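Local coordinates for beta-lactamase-like protein (Novosphingobium pentaromativorans US6-1, PDB 6AUF) that probably hydrolyses beta-lactam antibiotics, as a metallo-beta-lactamase of the B3 type with two zinc ions bound in its active site, at residues Pro46-Ile49 / Thr53-Val56; Leu65-Asp70 / Leu93-Ala98; Gly167-Leu172 / Ala176-Glu181; Thr193-Ala196 / Thr202-Met205. All coordinates share one frame; numbering follows the deposited sequence.

The four contacts follow one another along the chain and sample both sheets of the αβ/βα sandwich of the metallo-beta-lactamase fold. Contact 1 lies in the seven-stranded sheet, and contact 2, about 11 Å away between centres, joins the end of its strand 64-66 to the loop after helix 83-91. Contacts 3 and 4 are successive hairpins of the five-stranded sheet, about 14 Å apart between centres. The sheets meet where Trp194 of contact 4 reaches Thr53 and Val66, and where Leu177 of contact 3 packs against Val66. Between side chains, Tyr55 is about 8 Å from His251 and Val179 about 10 Å from His107, so contacts 1 and 3 lie near the zinc site, contacts 2 and 4 away from it.

Contact 1: Pro46-Ile49 / Thr53-Val56; sequences PAHI and TWYV
Ala47 and Tyr55 pair across a tight antiparallel beta hairpin, residues 46-49 with 53-56, at one margin of the seven-stranded mixed sheet of the metallo-beta-lactamase fold. The backbone supplies the polar contacts. Ala47 and Tyr55 form a hydrogen-bonded pair: Ala47 N gives a nearly straight bond to Tyr55 O (2.9 Å, 168° at the hydrogen), and Tyr55 N returns one to Ala47 O that is more bent, its donor well above the carbonyl plane. Nearer the turn, Ile49 N donates to Thr53 O at 2.9 Å. The short strands are far from exactly antiparallel, which shows how strongly the hairpin is twisted.

Apolar packing gathers on the face carrying Ala47 and Tyr55. Their CB atoms lie 4.4 Å apart, and Ile49 lays CG1 beside Tyr55 CB at 4.1 Å, with its CD1 reaching Thr53 CG2 at 4.0 Å. The phenol of Tyr55 then runs out of the pairing to bond through OH with Thr58 O and to meet Phe258 edge-to-face. Its side chain is about 8 Å from that of His251, a zinc ligand, which places the Tyr55 side of the hairpin near the zinc site.

The aromatic contact occupies the other face, in the non-hydrogen-bonded pair of His48 and Trp54. With CG anti to the backbone N (chi1 176°), His48 carries ND1 over one face of the indole, the two ring planes at 57°. The centroids of the imidazole and the six-membered ring are 4.4 Å apart, and His48 ND1 is displaced from the middle of that ring toward its rim, on the side of Trp54 CZ3.

Contact 2: Leu65-Asp70 / Leu93-Ala98; sequences LVTSDD and LGFDPA
Thr67 and Phe95 meet methyl to ring, in a CH-pi contact that ties the residue just after strand 64-66 to the loop between helix 83-91 and strand 100-104 in the metallo-beta-lactamase fold. The axes of the two side chains cross at about a right angle. Thr67 CG2 lies 3.6 Å from the centroid of the Phe95 ring and only 11° off its normal, so the methyl is set over the middle of the ring. This placement follows from the Thr67 torsion, which holds CG2 anti to the carbonyl carbon and leaves OG1 between the backbone N and the carbonyl carbon. The hydroxyl is hydrogen-bonded to Asn52 O and to Trp54 NE1 of the preceding hairpin.

Leu65, two residues earlier, approaches the same ring differently. Its CD2 comes in obliquely to Phe95 CD2 at 4.0 Å. Around the pair, Ile90 of helix 83-91 touches both Leu65 and Phe95, His72 meets the phenyl edge-to-face, and Trp54 packs against it with planes at about 60°.

On the loop side, the chain leaves helix 83-91 through a Schellman motif. Gly94 has positive phi there, an angle at which a CB would press on the preceding carbonyl O. From this turn the chain extends to Phe95, whose CG lies anti to the carbonyl carbon (chi1 -62°), directing the ring at Leu65 and Thr67. Beyond it, Asp96 closes an Asx turn: Ala98 N donates to Asp96 OD1 at 3.0 Å, meeting the carboxylate from above its plane.

Contact 3: Gly167-Leu172 / Ala176-Glu181; sequences GDSVTL and ALTVRE
Val179 brings its side chain against Asp168, just before strand 169-172. Val179 CB lies 4.1 Å from Asp168 O. From there CG1, set between the backbone N and the carbonyl carbon (chi1 78°), is the branch that meets Asp168: it leans over the partner's backbone, touching Asp168 O at 3.6 Å and Asp168 CB at 4.2 Å. CG2 is held anti to the backbone N. The side chain also packs on Val130, Ala190 and Trp192, burying it between the sheets. Its own backbone is gripped at two points: Val179 N donates to Asp168 O, almost in line with the carbonyl, and Val179 O accepts from Gly167 N.

Segments 167-172 and 176-181 form the beta hairpin at an edge of the five-stranded sheet, their strands antiparallel at 166°. Val170 and Leu177 make its hydrogen-bonded pair, with Val170 N to Leu177 O at 2.7 Å and Leu177 N to Val170 O at 2.9 Å. Both side chains point to one face and rest on Leu104 of the other sheet. The non-hydrogen-bonded pairs Ser169-Thr178 and Thr171-Ala176 project to the reverse face, where Ser169 OG lies 3.4 Å from Thr178 CB. Near the end of strand 175-181, Arg180 NE forms a salt bridge with Asp166 OD1.

Contact 4: Thr193-Ala196 / Thr202-Met205; sequences TWQA and TCRM
Ala196 and Arg204 face each other as a hydrogen-bonded pair in the antiparallel beta hairpin of strands 190-197 and 203-208, in the five-stranded sheet of the metallo-beta-lactamase fold. The two bonds are fairly straight: Ala196 N to Arg204 O at 2.8 Å and Arg204 N to Ala196 O at 2.7 Å, each 162° at the hydrogen. The strand segments run at 168°, close to fully antiparallel. One step along, Gln195 and Met205 form a non-hydrogen-bonded pair; beside it Gln195 CA lies 3.5 Å from Arg204 O in a CA-H...O contact.

Met205 and Gln195 carry the side-chain contact on one face. Met205 bends at both chi2 and chi3, folding its thioether back across the partner strand. SD settles against Gln195 CB at 3.7 Å and CE continues over the Trp194 carbonyl to end 4.0 Å from Thr193 CG2. Gln195 goes the other way, its chain extended with CG anti to the backbone N (chi1 179°); this extension lays it alongside Cys203, whose CB lies 3.7 Å from Gln195 OE1. Cys203 is itself joined by a disulfide to Cys197, which closes the loop of the hairpin covalently.

The opposite face carries Ala196 and Arg204. Trp194 points away from residues 202-205; its indole packs on Ile206 and Tyr208 and reaches Ile64 and Val66 of the other sheet, with NE1 hydrogen-bonded to Thr53 OG1. The Arg204 chain bends at chi2, and its guanidinium has the methyl CG2 of Thr202 centred over one face, 3.8 Å above the plane.

Contact 1: Pro46-Ile49 / Thr53-Val56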
# COMPACT_ATOMS: atom_id res chain seq x y z
N PRO A 46 -11.20 -13.13 2.52
CA PRO A 46 -9.80 -13.19 2.09
C PRO A 46 -9.72 -13.82 0.71
O PRO A 46 -10.65 -14.49 0.25
CB PRO A 46 -9.13 -14.08 3.15
CG PRO A 46 -10.14 -14.23 4.27
CD PRO A 46 -11.49 -14.03 3.65
N ALA A 47 -8.61 -13.58 0.03
CA ALA A 47 -8.44 -14.18 -1.28
C ALA A 47 -6.97 -14.49 -1.51
O ALA A 47 -6.09 -14.01 -0.81
CB ALA A 47 -8.99 -13.29 -2.40
N HIS A 48 -6.74 -15.30 -2.53
CA HIS A 48 -5.42 -15.73 -2.93
C HIS A 48 -4.97 -14.85 -4.09
O HIS A 48 -5.67 -14.74 -5.10
CB HIS A 48 -5.46 -17.20 -3.33
CG HIS A 48 -4.17 -17.73 -3.87
ND1 HIS A 48 -3.03 -17.84 -3.10
CD2 HIS A 48 -3.85 -18.20 -5.09
CE1 HIS A 48 -2.06 -18.34 -3.83
NE2 HIS A 48 -2.52 -18.58 -5.04
N ILE A 49 -3.81 -14.20 -3.94
CA ILE A 49 -3.34 -13.37 -5.04
C ILE A 49 -2.47 -14.22 -5.95
O ILE A 49 -2.77 -14.38 -7.14
CB ILE A 49 -2.59 -12.13 -4.53
CG1 ILE A 49 -3.56 -11.20 -3.81
CG2 ILE A 49 -1.89 -11.41 -5.69
CD1 ILE A 49 -2.87 -9.98 -3.24
N THR A 53 1.23 -15.18 -1.61
CA THR A 53 0.71 -13.83 -1.38
C THR A 53 -0.81 -13.85 -1.38
O THR A 53 -1.44 -14.42 -2.28
CB THR A 53 1.23 -12.87 -2.45
OG1 THR A 53 2.66 -12.90 -2.43
CG2 THR A 53 0.72 -11.47 -2.20
N TRP A 54 -1.39 -13.15 -0.40
CA TRP A 54 -2.81 -13.23 -0.08
C TRP A 54 -3.39 -11.84 0.15
O TRP A 54 -2.76 -10.99 0.79
CB TRP A 54 -3.00 -14.07 1.17
CG TRP A 54 -2.32 -15.41 1.12
CD1 TRP A 54 -1.07 -15.71 1.55
CD2 TRP A 54 -2.88 -16.64 0.63
NE1 TRP A 54 -0.80 -17.05 1.35
CE2 TRP A 54 -1.90 -17.64 0.79
CE3 TRP A 54 -4.12 -16.98 0.07
CZ2 TRP A 54 -2.11 -18.95 0.42
CZ3 TRP A 54 -4.33 -18.29 -0.30
CH2 TRP A 54 -3.33 -19.26 -0.14
N TYR A 55 -4.60 -11.62 -0.37
CA TYR A 55 -5.37 -10.44 0.02
C TYR A 55 -6.12 -10.75 1.31
O TYR A 55 -6.82 -11.76 1.39
CB TYR A 55 -6.35 -10.04 -1.08
CG TYR A 55 -7.00 -8.69 -0.83
CD1 TYR A 55 -8.18 -8.58 -0.08
CD2 TYR A 55 -6.44 -7.53 -1.35
CE1 TYR A 55 -8.77 -7.34 0.13
CE2 TYR A 55 -7.02 -6.29 -1.14
CZ TYR A 55 -8.17 -6.20 -0.40
OH TYR A 55 -8.72 -4.95 -0.21
N VAL A 56 -5.96 -9.89 2.31
CA VAL A 56 -6.54 -10.13 3.62
C VAL A 56 -7.12 -8.83 4.15
O VAL A 56 -7.43 -8.71 5.34
CB VAL A 56 -5.50 -10.70 4.60
CG1 VAL A 56 -5.23 -12.16 4.31
CG2 VAL A 56 -4.21 -9.88 4.52

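Contact 2: Leu65-Asp70 / Leu93-Ala98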
# COMPACT_ATOMS: atom_id res chain seq x y z
N LEU A 65 -0.73 -10.22 2.82
CA LEU A 65 -0.05 -11.22 3.64
C LEU A 65 0.85 -12.05 2.74
O LEU A 65 0.42 -12.51 1.68
CB LEU A 65 -1.05 -12.12 4.37
CG LEU A 65 -0.42 -13.30 5.12
CD1 LEU A 65 0.57 -12.78 6.14
CD2 LEU A 65 -1.46 -14.16 5.78
N VAL A 66 2.09 -12.23 3.17
CA VAL A 66 3.10 -12.92 2.38
C VAL A 66 3.70 -14.00 3.27
O VAL A 66 4.29 -13.69 4.30
CB VAL A 66 4.17 -11.95 1.86
CG1 VAL A 66 5.32 -12.70 1.25
CG2 VAL A 66 3.57 -11.03 0.82
N THR A 67 3.51 -15.26 2.88
CA THR A 67 3.69 -16.38 3.78
C THR A 67 4.94 -17.19 3.47
O THR A 67 5.35 -17.35 2.32
CB THR A 67 2.46 -17.29 3.73
OG1 THR A 67 2.04 -17.43 2.37
CG2 THR A 67 1.31 -16.70 4.55
N SER A 68 5.55 -17.69 4.54
CA SER A 68 6.64 -18.65 4.46
C SER A 68 6.53 -19.57 5.66
O SER A 68 5.82 -19.27 6.63
CB SER A 68 8.01 -17.97 4.45
OG SER A 68 8.44 -17.65 5.77
N ASP A 69 7.23 -20.70 5.60
CA ASP A 69 7.35 -21.52 6.80
C ASP A 69 8.10 -20.77 7.89
O ASP A 69 7.84 -20.97 9.08
CB ASP A 69 8.05 -22.83 6.47
CG ASP A 69 7.44 -23.52 5.29
OD1 ASP A 69 6.19 -23.55 5.21
OD2 ASP A 69 8.19 -24.02 4.42
N ASP A 70 9.03 -19.89 7.50
CA ASP A 70 9.87 -19.11 8.40
C ASP A 70 9.13 -17.96 9.06
O ASP A 70 9.75 -17.20 9.81
CB ASP A 70 11.07 -18.58 7.62
CG ASP A 70 12.02 -19.68 7.18
OD1 ASP A 70 12.22 -20.63 7.96
OD2 ASP A 70 12.55 -19.59 6.05
N LEU A 93 -7.75 -18.08 6.55
CA LEU A 93 -6.91 -18.68 5.53
C LEU A 93 -6.06 -19.83 6.06
O LEU A 93 -5.33 -20.45 5.28
CB LEU A 93 -6.01 -17.62 4.91
CG LEU A 93 -6.29 -17.22 3.46
CD1 LEU A 93 -7.73 -16.81 3.33
CD2 LEU A 93 -5.36 -16.09 3.02
N GLY A 94 -6.14 -20.11 7.36
CA GLY A 94 -5.35 -21.16 7.96
C GLY A 94 -3.98 -20.74 8.45
O GLY A 94 -3.13 -21.61 8.66
N PHE A 95 -3.75 -19.45 8.65
CA PHE A 95 -2.47 -18.94 9.10
C PHE A 95 -2.59 -18.35 10.50
O PHE A 95 -3.61 -17.77 10.87
CB PHE A 95 -1.92 -17.89 8.13
CG PHE A 95 -1.66 -18.42 6.75
CD1 PHE A 95 -0.65 -19.34 6.53
CD2 PHE A 95 -2.42 -18.01 5.67
CE1 PHE A 95 -0.40 -19.84 5.25
CE2 PHE A 95 -2.18 -18.50 4.40
CZ PHE A 95 -1.17 -19.41 4.19
N ASP A 96 -1.52 -18.49 11.28
CA ASP A 96 -1.49 -17.99 12.65
C ASP A 96 -0.97 -16.56 12.65
O ASP A 96 0.17 -16.34 12.21
CB ASP A 96 -0.62 -18.87 13.52
CG ASP A 96 -0.84 -18.63 15.00
OD1 ASP A 96 -1.33 -17.53 15.36
OD2 ASP A 96 -0.53 -19.54 15.81
N PRO A 97 -1.73 -15.59 13.14
CA PRO A 97 -1.20 -14.21 13.20
C PRO A 97 0.03 -14.09 14.08
O PRO A 97 0.77 -13.09 13.97
CB PRO A 97 -2.38 -13.40 13.75
CG PRO A 97 -3.58 -14.27 13.60
CD PRO A 97 -3.08 -15.68 13.71
N ALA A 98 0.28 -15.06 14.96
CA ALA A 98 1.53 -15.05 15.72
C ALA A 98 2.73 -15.34 14.85
O ALA A 98 3.87 -15.10 15.28
CB ALA A 98 1.44 -16.06 16.87

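Contact 3: Gly167-Leu172 / Ala176-Glu181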
# COMPACT_ATOMS: atom_id res chain seq x y z
N GLY A 167 15.64 0.94 -1.69
CA GLY A 167 16.32 -0.22 -2.21
C GLY A 167 16.61 -1.30 -1.19
O GLY A 167 17.14 -2.35 -1.56
N ASP A 168 16.27 -1.07 0.07
CA ASP A 168 16.51 -2.05 1.12
C ASP A 168 15.58 -3.25 0.96
O ASP A 168 14.58 -3.22 0.23
CB ASP A 168 16.29 -1.41 2.49
CG ASP A 168 17.54 -0.77 3.07
OD1 ASP A 168 18.63 -0.90 2.46
OD2 ASP A 168 17.42 -0.14 4.14
N SER A 169 15.90 -4.32 1.68
CA SER A 169 15.15 -5.56 1.62
C SER A 169 14.74 -5.98 3.01
O SER A 169 15.59 -6.06 3.91
CB SER A 169 15.97 -6.66 0.96
OG SER A 169 15.78 -6.63 -0.43
N VAL A 170 13.45 -6.24 3.21
CA VAL A 170 12.99 -6.92 4.41
C VAL A 170 13.07 -8.42 4.13
O VAL A 170 12.43 -8.92 3.21
CB VAL A 170 11.58 -6.50 4.80
CG1 VAL A 170 11.15 -7.22 6.06
CG2 VAL A 170 11.52 -5.00 5.00
N THR A 171 13.88 -9.12 4.92
CA THR A 171 14.11 -10.54 4.72
C THR A 171 13.57 -11.34 5.90
O THR A 171 13.83 -11.00 7.06
CB THR A 171 15.59 -10.84 4.55
OG1 THR A 171 16.34 -9.94 5.37
CG2 THR A 171 15.98 -10.68 3.09
N LEU A 172 12.84 -12.40 5.59
CA LEU A 172 12.28 -13.33 6.57
C LEU A 172 12.49 -14.72 5.99
O LEU A 172 11.74 -15.15 5.11
CB LEU A 172 10.80 -13.05 6.82
CG LEU A 172 10.19 -13.87 7.95
CD1 LEU A 172 11.12 -13.85 9.15
CD2 LEU A 172 8.81 -13.34 8.32
N ALA A 176 11.98 -12.24 0.60
CA ALA A 176 12.74 -11.02 0.35
C ALA A 176 11.79 -10.01 -0.28
O ALA A 176 11.53 -10.08 -1.48
CB ALA A 176 13.95 -11.29 -0.53
N LEU A 177 11.28 -9.09 0.54
CA LEU A 177 10.47 -7.98 0.06
C LEU A 177 11.36 -6.74 -0.04
O LEU A 177 11.93 -6.29 0.96
CB LEU A 177 9.28 -7.73 0.98
CG LEU A 177 8.15 -8.77 1.00
CD1 LEU A 177 8.45 -9.95 1.94
CD2 LEU A 177 6.84 -8.10 1.39
N THR A 178 11.48 -6.19 -1.23
CA THR A 178 12.41 -5.10 -1.46
C THR A 178 11.63 -3.81 -1.73
O THR A 178 10.69 -3.78 -2.53
CB THR A 178 13.38 -5.49 -2.58
OG1 THR A 178 13.59 -4.40 -3.47
CG2 THR A 178 12.85 -6.71 -3.34
N VAL A 179 12.00 -2.74 -0.99
CA VAL A 179 11.24 -1.49 -0.91
C VAL A 179 11.87 -0.41 -1.79
O VAL A 179 13.08 -0.34 -1.99
CB VAL A 179 11.17 -0.99 0.55
CG1 VAL A 179 12.51 -0.34 0.93
CG2 VAL A 179 10.04 0.00 0.72
N ARG A 180 11.01 0.47 -2.30
CA ARG A 180 11.43 1.67 -3.00
C ARG A 180 10.71 2.85 -2.37
O ARG A 180 9.49 2.80 -2.17
CB ARG A 180 11.09 1.61 -4.50
CG ARG A 180 11.89 0.63 -5.37
CD ARG A 180 13.38 0.73 -5.23
NE ARG A 180 13.90 2.06 -5.51
CZ ARG A 180 14.52 2.42 -6.64
NH1 ARG A 180 14.67 1.55 -7.63
NH2 ARG A 180 14.97 3.67 -6.79
N GLU A 181 11.46 3.92 -2.07
CA GLU A 181 10.83 5.19 -1.74
C GLU A 181 10.18 5.77 -2.99
O GLU A 181 10.87 6.01 -4.00
CB GLU A 181 11.83 6.17 -1.13
CG GLU A 181 11.91 6.04 0.39
CD GLU A 181 12.74 7.13 1.03
OE1 GLU A 181 12.68 7.30 2.28
OE2 GLU A 181 13.45 7.83 0.28

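Contact 4: Thr193-Ala196 / Thr202-Met205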
# COMPACT_ATOMS: atom_id res chain seq x y z
N THR A 193 8.07 -4.89 -3.60
CA THR A 193 8.29 -5.75 -4.75
C THR A 193 8.87 -7.08 -4.27
O THR A 193 9.78 -7.09 -3.43
CB THR A 193 9.22 -5.02 -5.75
OG1 THR A 193 8.55 -4.83 -7.00
CG2 THR A 193 10.58 -5.73 -5.97
N TRP A 194 8.35 -8.20 -4.79
CA TRP A 194 8.87 -9.52 -4.41
C TRP A 194 8.39 -10.55 -5.42
O TRP A 194 7.48 -10.30 -6.21
CB TRP A 194 8.45 -9.93 -2.99
CG TRP A 194 6.97 -10.15 -2.81
CD1 TRP A 194 6.30 -11.36 -2.85
CD2 TRP A 194 5.98 -9.16 -2.54
NE1 TRP A 194 4.95 -11.16 -2.63
CE2 TRP A 194 4.73 -9.83 -2.43
CE3 TRP A 194 6.03 -7.77 -2.38
CZ2 TRP A 194 3.54 -9.15 -2.18
CZ3 TRP A 194 4.84 -7.09 -2.12
CH2 TRP A 194 3.61 -7.78 -2.02
N GLN A 195 9.04 -11.71 -5.40
CA GLN A 195 8.72 -12.79 -6.32
C GLN A 195 7.74 -13.80 -5.71
O GLN A 195 7.81 -14.11 -4.51
CB GLN A 195 9.99 -13.52 -6.77
CG GLN A 195 9.70 -14.66 -7.72
CD GLN A 195 10.96 -15.32 -8.23
OE1 GLN A 195 11.38 -15.06 -9.36
NE2 GLN A 195 11.57 -16.16 -7.42
N ALA A 196 6.82 -14.29 -6.54
CA ALA A 196 5.84 -15.29 -6.15
C ALA A 196 5.75 -16.36 -7.23
O ALA A 196 5.80 -16.05 -8.43
CB ALA A 196 4.47 -14.67 -5.91
N THR A 202 5.84 -21.46 -11.98
CA THR A 202 5.79 -20.26 -12.79
C THR A 202 5.87 -19.09 -11.81
O THR A 202 5.07 -19.02 -10.87
CB THR A 202 4.51 -20.18 -13.63
OG1 THR A 202 4.67 -20.93 -14.83
CG2 THR A 202 4.20 -18.76 -13.98
N CYS A 203 6.84 -18.22 -12.00
CA CYS A 203 7.13 -17.17 -11.05
C CYS A 203 6.82 -15.82 -11.66
O CYS A 203 7.00 -15.61 -12.86
CB CYS A 203 8.59 -17.22 -10.60
SG CYS A 203 9.04 -18.74 -9.73
N ARG A 204 6.32 -14.92 -10.82
CA ARG A 204 5.92 -13.59 -11.23
C ARG A 204 6.38 -12.62 -10.16
O ARG A 204 6.42 -12.96 -8.98
CB ARG A 204 4.40 -13.46 -11.41
CG ARG A 204 3.78 -14.51 -12.28
CD ARG A 204 4.29 -14.43 -13.70
NE ARG A 204 3.32 -15.02 -14.59
CZ ARG A 204 3.58 -15.44 -15.82
NH1 ARG A 204 4.81 -15.33 -16.30
NH2 ARG A 204 2.61 -15.96 -16.56
N MET A 205 6.71 -11.41 -10.58
CA MET A 205 7.02 -10.36 -9.64
C MET A 205 5.73 -9.63 -9.29
O MET A 205 5.01 -9.18 -10.18
CB MET A 205 8.04 -9.40 -10.22
CG MET A 205 9.35 -10.05 -10.53
SD MET A 205 10.14 -10.66 -9.04
CE MET A 205 10.20 -9.17 -8.04